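Local coordinates for cocosin 1 acidic chain (PDB 5WPW), which serves as a nutrient reservoir in coconut seed, as an 11S globulin storage protein that assembles into hexamers, at residues 37-42 and 139-144; 58-63 and 144-149. The protein carries 2 engineered substitutions. One frame throughout, in Å; residues are numbered along the deposited sequence.

Both contacts belong to the N-terminal cupin domain and follow the chain as it leaves strand 134-140. Interaction 1 pairs the end of that strand with the start of strand 40-46, its neighbour on one flank in the sheet. Interaction 2 lies just beyond, where loop 144-149 packs on residues 58-60, which lead into strand 61-67, the neighbour on the other flank. Their centres are about 8 Å apart, and they share N144. Both are largely buried, but the first relies on backbone bonds and the second on side-chain amides and a proline, close to a second subunit. P60 O and D141 N, and T142 O and N147 ND2, probably bond between them.

Interaction 1. Residues 37-42 and 139-144; sequences AGVSTI and VLDTSN
S40 and L140 form a hydrogen-bonded antiparallel pair between strands 40-46 and 134-140, in a sheet of the N-terminal cupin domain. L140 N gives an almost straight bond to S40 O (2.8 Å, 176° at the hydrogen), while S40 N returns one to L140 O (3.1 Å) in that carbonyl's plane. L140 O is also approached by the CA-H of V39 and, weakly, by T142 N, which closes an inverse gamma turn centred on D141.

One step along, T41 and V139 make a non-hydrogen-bonded pair with their side chains on the other face. V139 turns CG1 away from its own N, and that methyl lies obliquely against V39 CB at 3.9 Å. The CG2 branch of V139 lies equally far from T41 OG1, a buried hydroxyl that finds no polar partner in the model. F34 of helix 32-37 packs against both V39 and T41.

S40 OG is 3.6 Å from the methyl CG2 of T142 and bonds to E29. Beyond the strands, G38 turns with positive phi after helix 32-37, and its carbonyl O receives S143 N (3.2 Å, 140° at the hydrogen). That donor, tilted 24° from the carbonyl plane, also points weakly to D141 OD1. The carboxylate oxygen is itself 3.3 Å from G38 O, two acceptors drawn together around one N-H.

The pairing thus rests mainly on backbone bonds, with V139 and T41 on one face, S40 and L140 on the other, and V39 packing on V139. Past the strands the S143 N-H, bonded to G38 O and weakly to D141 OD1, ties the turn to the residue leaving helix 32-37.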
# COMPACT_ATOMS: atom_id res chain seq x y z
N ALA A 37 -5.07 -28.88 3.58
CA ALA A 37 -4.06 -27.83 3.59
C ALA A 37 -4.00 -27.09 2.27
O ALA A 37 -3.49 -25.97 2.24
CB ALA A 37 -2.68 -28.42 3.91
N GLY A 38 -4.48 -27.68 1.18
CA GLY A 38 -4.40 -27.07 -0.13
C GLY A 38 -3.01 -27.00 -0.72
O GLY A 38 -2.67 -26.02 -1.41
N VAL A 39 -2.19 -28.03 -0.48
CA VAL A 39 -0.81 -28.08 -0.96
C VAL A 39 -0.56 -29.44 -1.63
O VAL A 39 -1.33 -30.39 -1.47
CB VAL A 39 0.22 -27.85 0.17
CG1 VAL A 39 0.05 -26.45 0.80
CG2 VAL A 39 0.08 -28.90 1.23
N SER A 40 0.50 -29.48 -2.44
CA SER A 40 1.14 -30.70 -2.92
C SER A 40 2.61 -30.66 -2.51
O SER A 40 3.24 -29.59 -2.54
CB SER A 40 1.05 -30.83 -4.45
OG SER A 40 -0.24 -30.48 -4.91
N THR A 41 3.17 -31.81 -2.14
CA THR A 41 4.54 -31.89 -1.67
C THR A 41 5.29 -32.92 -2.50
O THR A 41 4.73 -33.95 -2.89
CB THR A 41 4.63 -32.27 -0.17
OG1 THR A 41 4.05 -31.23 0.64
CG2 THR A 41 6.08 -32.44 0.27
N ILE A 42 6.54 -32.61 -2.82
CA ILE A 42 7.40 -33.55 -3.52
C ILE A 42 8.78 -33.51 -2.88
O ILE A 42 9.22 -32.47 -2.37
CB ILE A 42 7.49 -33.28 -5.04
CG1 ILE A 42 8.40 -32.10 -5.34
CG2 ILE A 42 6.12 -33.05 -5.64
CD1 ILE A 42 8.36 -31.68 -6.81
N VAL A 139 7.15 -27.68 -1.28
CA VAL A 139 5.73 -27.54 -0.97
C VAL A 139 5.16 -26.53 -1.96
O VAL A 139 5.66 -25.40 -2.05
CB VAL A 139 5.49 -27.10 0.49
CG1 VAL A 139 4.01 -27.05 0.78
CG2 VAL A 139 6.19 -28.04 1.49
N LEU A 140 4.17 -26.95 -2.74
CA LEU A 140 3.53 -26.12 -3.76
C LEU A 140 2.14 -25.70 -3.27
O LEU A 140 1.33 -26.56 -2.90
CB LEU A 140 3.39 -26.88 -5.07
CG LEU A 140 4.64 -27.26 -5.88
CD1 LEU A 140 4.74 -28.75 -6.08
CD2 LEU A 140 4.59 -26.52 -7.23
N ASP A 141 1.85 -24.40 -3.27
CA ASP A 141 0.55 -23.95 -2.76
C ASP A 141 -0.42 -23.90 -3.92
O ASP A 141 -0.56 -22.90 -4.61
CB ASP A 141 0.66 -22.60 -2.05
CG ASP A 141 -0.65 -22.18 -1.38
OD1 ASP A 141 -1.63 -22.94 -1.43
OD2 ASP A 141 -0.68 -21.07 -0.80
N THR A 142 -1.11 -25.02 -4.16
CA THR A 142 -2.04 -25.11 -5.28
C THR A 142 -3.38 -24.45 -4.99
O THR A 142 -4.21 -24.34 -5.90
CB THR A 142 -2.25 -26.58 -5.64
OG1 THR A 142 -2.61 -27.30 -4.46
CG2 THR A 142 -0.93 -27.18 -6.19
N SER A 143 -3.61 -24.03 -3.75
CA SER A 143 -4.75 -23.19 -3.37
C SER A 143 -4.45 -21.70 -3.47
O SER A 143 -5.35 -20.87 -3.27
CB SER A 143 -5.16 -23.51 -1.92
OG SER A 143 -5.98 -24.65 -1.90
N ASN A 144 -3.21 -21.34 -3.77
CA ASN A 144 -2.82 -19.95 -3.87
C ASN A 144 -3.66 -19.25 -4.94
O ASN A 144 -3.91 -19.82 -6.01
CB ASN A 144 -1.34 -19.86 -4.22
CG ASN A 144 -0.73 -18.51 -3.90
OD1 ASN A 144 -0.87 -17.57 -4.66
ND2 ASN A 144 -0.02 -18.43 -2.78
O HOH W 1 -2.71 -30.02 -4.57

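Interaction 2. Residues 58-63 and 144-149; sequences NAPRLV and NDANQL
P60 sets its CG over the face of the N144 amide where an Asx turn in the loop after strand 134-140 packs against the lead-in to strand 61-67 of the cupin domain. That ring carbon is 3.5 Å from both N144 CG and N144 ND2, and the neighbouring CD lies against N144 CB. A methyl adds to this patch: A146 CB reaches P60 CD at 4.2 Å, and I284 of helix 281-284 also packs on the proline. The amide is held under P60 CG in part because N144 OD1 accepts A146 N at 2.9 Å, in plane and on a lone pair, while N147 N bonds to N144 O and completes a type I turn.

At the other end, N58 and N147 set their amides nearly at right angles, with planes 80° apart. N147 extends its CG anti to the backbone N (chi1 167°), which carries OD1 across to N58 ND2 at 2.7 Å. That bond is bent and weak. The stronger grips on N58 come from elsewhere: OD1 takes R154 N, and ND2 gives to S152 O. N147 ND2 likewise gives to D150 O and to T142 O, the latter tying the loop back to the turn before it. L149 CD1 rests 3.8 Å from N58 CB. Both residues also pack on a second subunit, L149 on its H308 and N58 on its N346.

N147 opens a second Asx turn, closed by L149 N, which approaches N147 OD1 at 3.0 Å from above the carbonyl plane, 54° out of it.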
# COMPACT_ATOMS: atom_id res chain seq x y z
N ASN A 58 2.08 -24.25 -12.10
CA ASN A 58 0.93 -23.36 -11.92
C ASN A 58 0.83 -22.80 -10.51
O ASN A 58 0.02 -21.90 -10.28
CB ASN A 58 -0.38 -24.09 -12.25
CG ASN A 58 -0.70 -25.23 -11.23
OD1 ASN A 58 0.19 -25.96 -10.77
ND2 ASN A 58 -1.98 -25.38 -10.89
N ALA A 59 1.61 -23.33 -9.57
CA ALA A 59 1.52 -22.94 -8.16
C ALA A 59 2.85 -22.39 -7.66
O ALA A 59 3.92 -22.89 -8.07
CB ALA A 59 1.11 -24.13 -7.32
N PRO A 60 2.84 -21.35 -6.83
CA PRO A 60 4.09 -20.91 -6.20
C PRO A 60 4.56 -21.98 -5.23
O PRO A 60 3.76 -22.79 -4.74
CB PRO A 60 3.70 -19.62 -5.48
CG PRO A 60 2.24 -19.80 -5.15
CD PRO A 60 1.67 -20.61 -6.32
N ARG A 61 5.86 -22.01 -4.98
CA ARG A 61 6.45 -23.04 -4.12
C ARG A 61 7.59 -22.51 -3.28
O ARG A 61 8.21 -21.49 -3.59
CB ARG A 61 6.93 -24.23 -4.96
CG ARG A 61 8.32 -24.10 -5.45
CD ARG A 61 8.63 -25.18 -6.48
NE ARG A 61 8.22 -24.74 -7.80
CZ ARG A 61 8.57 -25.35 -8.92
NH1 ARG A 61 9.35 -26.43 -8.86
NH2 ARG A 61 8.17 -24.88 -10.08
N LEU A 62 7.86 -23.22 -2.17
CA LEU A 62 9.08 -23.08 -1.39
C LEU A 62 9.80 -24.41 -1.45
O LEU A 62 9.15 -25.46 -1.30
CB LEU A 62 8.81 -22.74 0.08
CG LEU A 62 8.18 -21.39 0.39
CD1 LEU A 62 8.30 -21.14 1.89
CD2 LEU A 62 8.86 -20.30 -0.41
N VAL A 63 11.10 -24.37 -1.74
CA VAL A 63 11.97 -25.54 -1.74
C VAL A 63 12.90 -25.44 -0.54
O VAL A 63 13.53 -24.40 -0.33
CB VAL A 63 12.78 -25.63 -3.04
CG1 VAL A 63 13.60 -26.92 -3.06
CG2 VAL A 63 11.86 -25.53 -4.26
N ASN A 144 -3.21 -21.34 -3.77
CA ASN A 144 -2.82 -19.95 -3.87
C ASN A 144 -3.66 -19.25 -4.94
O ASN A 144 -3.91 -19.82 -6.01
CB ASN A 144 -1.34 -19.86 -4.22
CG ASN A 144 -0.73 -18.51 -3.90
OD1 ASN A 144 -0.87 -17.57 -4.66
ND2 ASN A 144 -0.02 -18.43 -2.78
N ASP A 145 -4.06 -18.01 -4.67
CA ASP A 145 -4.81 -17.30 -5.70
C ASP A 145 -4.00 -17.10 -6.96
O ASP A 145 -4.57 -16.85 -8.03
CB ASP A 145 -5.31 -15.94 -5.21
CG ASP A 145 -6.69 -15.62 -5.71
OD1 ASP A 145 -6.93 -15.81 -6.93
OD2 ASP A 145 -7.54 -15.21 -4.90
N ALA A 146 -2.67 -17.23 -6.89
CA ALA A 146 -1.86 -17.15 -8.11
C ALA A 146 -2.24 -18.23 -9.11
O ALA A 146 -2.16 -18.02 -10.34
CB ALA A 146 -0.37 -17.24 -7.75
N ASN A 147 -2.68 -19.38 -8.63
CA ASN A 147 -3.02 -20.53 -9.47
C ASN A 147 -4.48 -20.42 -9.88
O ASN A 147 -5.38 -20.65 -9.07
CB ASN A 147 -2.79 -21.82 -8.70
CG ASN A 147 -3.43 -23.03 -9.40
OD1 ASN A 147 -3.45 -23.10 -10.63
ND2 ASN A 147 -3.92 -23.98 -8.62
N GLN A 148 -4.74 -20.07 -11.13
CA GLN A 148 -6.10 -19.98 -11.62
C GLN A 148 -6.54 -21.24 -12.36
O GLN A 148 -7.64 -21.25 -12.93
CB GLN A 148 -6.27 -18.74 -12.51
CG GLN A 148 -5.76 -17.43 -11.89
CD GLN A 148 -6.22 -16.20 -12.66
OE1 GLN A 148 -7.17 -16.26 -13.43
NE2 GLN A 148 -5.54 -15.07 -12.46
N LEU A 149 -5.73 -22.30 -12.37
CA LEU A 149 -6.17 -23.60 -12.87
C LEU A 149 -6.86 -24.40 -11.77
O LEU A 149 -7.42 -23.82 -10.84
CB LEU A 149 -5.00 -24.38 -13.47
CG LEU A 149 -4.22 -23.69 -14.58
CD1 LEU A 149 -3.02 -24.50 -14.99
CD2 LEU A 149 -5.13 -23.39 -15.79